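Local coordinates for protein fanconi-associated nuclease 1 homolog (Pseudomonas aeruginosa, PDB 5Y7Q) that belongs to the FAN1 family of VRR-NUC-domain nucleases and binds DNA, with helices of its helical region lying against the sugar-phosphate backbone, at residues H289-R294 against I316-R321. Sequence-based numbering, arbitrary orientation.
Sequences HCEKQR and IRSLER. With nucleotides of chain D.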
loop_
_atom_site.group_PDB
_atom_site.type_symbol
_atom_site.label_atom_id
_atom_site.label_comp_id
_atom_site.label_asym_id
_atom_site.label_seq_id
_atom_site.Cartn_x
_atom_site.Cartn_y
_atom_site.Cartn_z
ATOM N N HIS A 289 3.811 -8.319 -16.357
ATOM C CA HIS A 289 3.115 -7.966 -17.582
ATOM C C HIS A 289 3.648 -8.783 -18.755
ATOM O O HIS A 289 2.875 -9.313 -19.560
ATOM C CB HIS A 289 3.257 -6.466 -17.832
ATOM C CG HIS A 289 2.668 -6.009 -19.128
ATOM N ND1 HIS A 289 1.312 -6.028 -19.378
ATOM C CD2 HIS A 289 3.251 -5.518 -20.248
ATOM C CE1 HIS A 289 1.086 -5.567 -20.596
ATOM N NE2 HIS A 289 2.246 -5.249 -21.145
ATOM N N CYS A 290 4.973 -8.930 -18.843
ATOM C CA CYS A 290 5.554 -9.693 -19.943
ATOM C C CYS A 290 5.065 -11.129 -19.931
ATOM O O CYS A 290 4.659 -11.672 -20.967
ATOM C CB CYS A 290 7.072 -9.672 -19.859
ATOM S SG CYS A 290 7.769 -8.144 -20.375
ATOM N N GLU A 291 5.115 -11.762 -18.758
ATOM C CA GLU A 291 4.667 -13.139 -18.623
ATOM C C GLU A 291 3.218 -13.272 -19.061
ATOM O O GLU A 291 2.844 -14.264 -19.696
ATOM C CB GLU A 291 4.853 -13.591 -17.175
ATOM C CG GLU A 291 5.397 -15.000 -16.977
ATOM C CD GLU A 291 5.519 -15.374 -15.499
ATOM O OE1 GLU A 291 5.828 -14.486 -14.661
ATOM O OE2 GLU A 291 5.286 -16.562 -15.179
ATOM N N LYS A 292 2.393 -12.262 -18.764
ATOM C CA LYS A 292 1.012 -12.285 -19.236
ATOM C C LYS A 292 0.955 -12.316 -20.758
ATOM O O LYS A 292 0.198 -13.096 -21.348
ATOM C CB LYS A 292 0.244 -11.085 -18.684
ATOM C CG LYS A 292 -0.170 -11.248 -17.223
ATOM C CD LYS A 292 -1.555 -10.662 -16.933
ATOM C CE LYS A 292 -2.593 -11.040 -18.005
ATOM N NZ LYS A 292 -2.633 -12.500 -18.380
ATOM N N GLN A 293 1.766 -11.481 -21.410
ATOM C CA GLN A 293 1.890 -11.460 -22.866
ATOM C C GLN A 293 2.537 -12.717 -23.423
ATOM O O GLN A 293 2.688 -12.821 -24.646
ATOM C CB GLN A 293 2.691 -10.235 -23.320
ATOM C CG GLN A 293 1.846 -9.079 -23.816
ATOM C CD GLN A 293 0.590 -8.872 -22.986
ATOM O OE1 GLN A 293 -0.530 -9.115 -23.452
ATOM N NE2 GLN A 293 0.771 -8.421 -21.749
ATOM N N ARG A 294 2.985 -13.628 -22.559
ATOM C CA ARG A 294 3.687 -14.837 -22.971
ATOM C C ARG A 294 5.006 -14.510 -23.664
ATOM O O ARG A 294 5.507 -15.304 -24.466
ATOM C CB ARG A 294 2.817 -15.728 -23.863
ATOM C CG ARG A 294 1.380 -15.852 -23.380
ATOM C CD ARG A 294 0.680 -17.049 -23.990
ATOM N NE ARG A 294 0.726 -18.207 -23.100
ATOM C CZ ARG A 294 1.619 -19.192 -23.187
ATOM N NH1 ARG A 294 2.554 -19.177 -24.135
ATOM N NH2 ARG A 294 1.568 -20.202 -22.328
ATOM N N ILE A 316 13.203 -18.301 -12.684
ATOM C CA ILE A 316 13.288 -19.741 -12.962
ATOM C C ILE A 316 12.020 -20.214 -13.659
ATOM O O ILE A 316 12.058 -20.836 -14.732
ATOM C CB ILE A 316 13.531 -20.542 -11.669
ATOM C CG1 ILE A 316 14.817 -20.091 -10.991
ATOM C CG2 ILE A 316 13.588 -22.018 -11.973
ATOM C CD1 ILE A 316 14.813 -20.275 -9.504
ATOM N N ARG A 317 10.871 -19.904 -13.064
ATOM C CA ARG A 317 9.616 -20.352 -13.647
ATOM C C ARG A 317 9.417 -19.787 -15.051
ATOM O O ARG A 317 8.879 -20.482 -15.919
ATOM C CB ARG A 317 8.456 -19.977 -12.726
ATOM C CG ARG A 317 7.081 -20.335 -13.268
ATOM C CD ARG A 317 6.938 -21.818 -13.638
ATOM N NE ARG A 317 5.655 -22.084 -14.295
ATOM C CZ ARG A 317 5.354 -23.209 -14.940
ATOM N NH1 ARG A 317 6.241 -24.190 -15.017
ATOM N NH2 ARG A 317 4.164 -23.356 -15.512
ATOM N N SER A 318 9.865 -18.550 -15.315
ATOM C CA SER A 318 9.735 -18.015 -16.669
ATOM C C SER A 318 10.618 -18.768 -17.654
ATOM O O SER A 318 10.175 -19.091 -18.760
ATOM C CB SER A 318 10.068 -16.527 -16.707
ATOM O OG SER A 318 9.019 -15.758 -16.157
ATOM N N LEU A 319 11.870 -19.049 -17.281
ATOM C CA LEU A 319 12.718 -19.841 -18.163
ATOM C C LEU A 319 12.060 -21.178 -18.469
ATOM O O LEU A 319 11.967 -21.586 -19.639
ATOM C CB LEU A 319 14.101 -20.035 -17.549
ATOM C CG LEU A 319 15.039 -18.821 -17.557
ATOM C CD1 LEU A 319 16.077 -18.871 -16.440
ATOM C CD2 LEU A 319 15.710 -18.627 -18.927
ATOM N N GLU A 320 11.554 -21.856 -17.430
ATOM C CA GLU A 320 10.857 -23.117 -17.664
ATOM C C GLU A 320 9.723 -22.937 -18.676
ATOM O O GLU A 320 9.610 -23.704 -19.638
ATOM C CB GLU A 320 10.336 -23.697 -16.345
ATOM C CG GLU A 320 9.912 -25.155 -16.452
ATOM C CD GLU A 320 9.106 -25.644 -15.248
ATOM O OE1 GLU A 320 8.903 -26.880 -15.115
ATOM O OE2 GLU A 320 8.658 -24.800 -14.442
ATOM N N ARG A 321 8.885 -21.910 -18.487
ATOM C CA ARG A 321 7.807 -21.660 -19.438
ATOM C C ARG A 321 8.350 -21.368 -20.838
ATOM O O ARG A 321 7.734 -21.758 -21.835
ATOM C CB ARG A 321 6.916 -20.513 -18.937
ATOM C CG ARG A 321 5.579 -20.966 -18.362
ATOM C CD ARG A 321 4.954 -20.039 -17.296
ATOM N NE ARG A 321 3.985 -19.046 -17.793
ATOM C CZ ARG A 321 2.862 -19.310 -18.473
ATOM N NH1 ARG A 321 2.521 -20.554 -18.817
ATOM N NH2 ARG A 321 2.071 -18.304 -18.836
ATOM P P DA D 3 1.976 -20.774 -13.440
ATOM O OP1 DA D 3 3.159 -20.460 -14.262
ATOM O OP2 DA D 3 1.953 -20.247 -12.058
ATOM O "O5'" DA D 3 0.642 -20.288 -14.192
ATOM C "C5'" DA D 3 0.367 -20.752 -15.519
ATOM C "C4'" DA D 3 -0.851 -20.076 -16.136
ATOM O "O4'" DA D 3 -2.010 -20.281 -15.311
ATOM C "C3'" DA D 3 -0.777 -18.577 -16.297
ATOM O "O3'" DA D 3 -1.711 -18.203 -17.295
ATOM C "C2'" DA D 3 -1.214 -18.099 -14.914
ATOM C "C1'" DA D 3 -2.346 -19.073 -14.646
ATOM N N9 DA D 3 -2.544 -19.437 -13.264
ATOM C C8 DA D 3 -1.606 -19.894 -12.382
ATOM N N7 DA D 3 -2.101 -20.219 -11.214
ATOM C C5 DA D 3 -3.461 -19.991 -11.358
ATOM C C6 DA D 3 -4.545 -20.142 -10.479
ATOM N N6 DA D 3 -4.409 -20.586 -9.229
ATOM N N1 DA D 3 -5.780 -19.820 -10.940
ATOM C C2 DA D 3 -5.905 -19.378 -12.198
ATOM N N3 DA D 3 -4.959 -19.195 -13.113
ATOM C C4 DA D 3 -3.749 -19.526 -12.622
ATOM P P DT D 4 -1.953 -16.662 -17.648
ATOM O OP1 DT D 4 -2.634 -16.591 -18.955
ATOM O OP2 DT D 4 -0.675 -15.943 -17.438
ATOM O "O5'" DT D 4 -2.983 -16.180 -16.544
ATOM C "C5'" DT D 4 -3.029 -14.835 -16.218
ATOM C "C4'" DT D 4 -4.323 -14.506 -15.538
ATOM O "O4'" DT D 4 -4.504 -15.426 -14.431
ATOM C "C3'" DT D 4 -4.357 -13.117 -14.911
ATOM O "O3'" DT D 4 -5.713 -12.705 -14.735
ATOM C "C2'" DT D 4 -3.711 -13.413 -13.573
ATOM C "C1'" DT D 4 -4.477 -14.678 -13.239
ATOM N N1 DT D 4 -3.898 -15.491 -12.167
ATOM C C2 DT D 4 -4.756 -16.013 -11.241
ATOM O O2 DT D 4 -5.958 -15.831 -11.278
ATOM N N3 DT D 4 -4.173 -16.748 -10.253
ATOM C C4 DT D 4 -2.822 -17.026 -10.110
ATOM O O4 DT D 4 -2.390 -17.714 -9.181
ATOM C C5 DT D 4 -1.972 -16.439 -11.127
ATOM C C6 DT D 4 -2.535 -15.703 -12.102
ATOM P P DA D 2 3.570 -25.397 -9.202
ATOM O OP1 DA D 2 4.892 -24.828 -9.545
ATOM O OP2 DA D 2 3.016 -25.092 -7.867
ATOM O "O5'" DA D 2 2.490 -24.925 -10.284
ATOM C "C5'" DA D 2 2.474 -25.497 -11.601
ATOM C "C4'" DA D 2 1.693 -24.612 -12.540
ATOM O "O4'" DA D 2 0.273 -24.845 -12.343
ATOM C "C3'" DA D 2 1.907 -23.119 -12.280
ATOM O "O3'" DA D 2 1.872 -22.381 -13.477
ATOM C "C2'" DA D 2 0.729 -22.766 -11.405
ATOM C "C1'" DA D 2 -0.349 -23.621 -12.009
ATOM N N9 DA D 2 -1.407 -23.843 -11.054
ATOM C C8 DA D 2 -1.271 -24.258 -9.759
ATOM N N7 DA D 2 -2.402 -24.316 -9.107
ATOM C C5 DA D 2 -3.333 -23.882 -10.031
ATOM C C6 DA D 2 -4.720 -23.717 -9.964
ATOM N N6 DA D 2 -5.435 -23.981 -8.874
ATOM N N1 DA D 2 -5.349 -23.270 -11.064
ATOM C C2 DA D 2 -4.629 -23.007 -12.161
ATOM N N3 DA D 2 -3.320 -23.124 -12.345
ATOM C C4 DA D 2 -2.729 -23.572 -11.230
#
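E291 near the end of helix 273-292 and S318 and R321 of helix 311-321 meet beside a DNA strand, where the two helices form part of a basic, backbone-binding surface. The extended E291 side chain reaches across to helix 311-321, its CD 3.6 Å from S318 OG. The small serine suits this spot, where the CA atoms of E291 and S318 approach to 7.3 Å; its hydroxyl bonds back to the carbonyl of R314. Both oxygens of E291 are held: OE1 by Y303, OE2 by R314 in a salt bridge. OE2 also makes a long salt bridge with R321 NE (3.8 Å), lying at the guanidinium edge, the two planes 55° apart. Bent at chi3 (94°), R321 turns one guanidinium face to the sugar of DA3 of chain D. R294 ends its helix in a Schellman motif. Its side chain crosses that of R321 at about a right angle, NH2 3.7 Å from R321 NH1, a like-charge approach that E291 and the nearby DNA backbone probably ease. One turn before R321, R317 NE gives OP1 of DA3 of chain D a fairly straight hydrogen bond (3.0 Å, 161°). R317 NH1 pairs with E320 OE2, which probably helps fix the guanidinium's rotation. One arginine bonded to a phosphate and another packed on the sugar, with acidic partners at the guanidinium edges, is consistent with recognition of the DNA backbone rather than its bases.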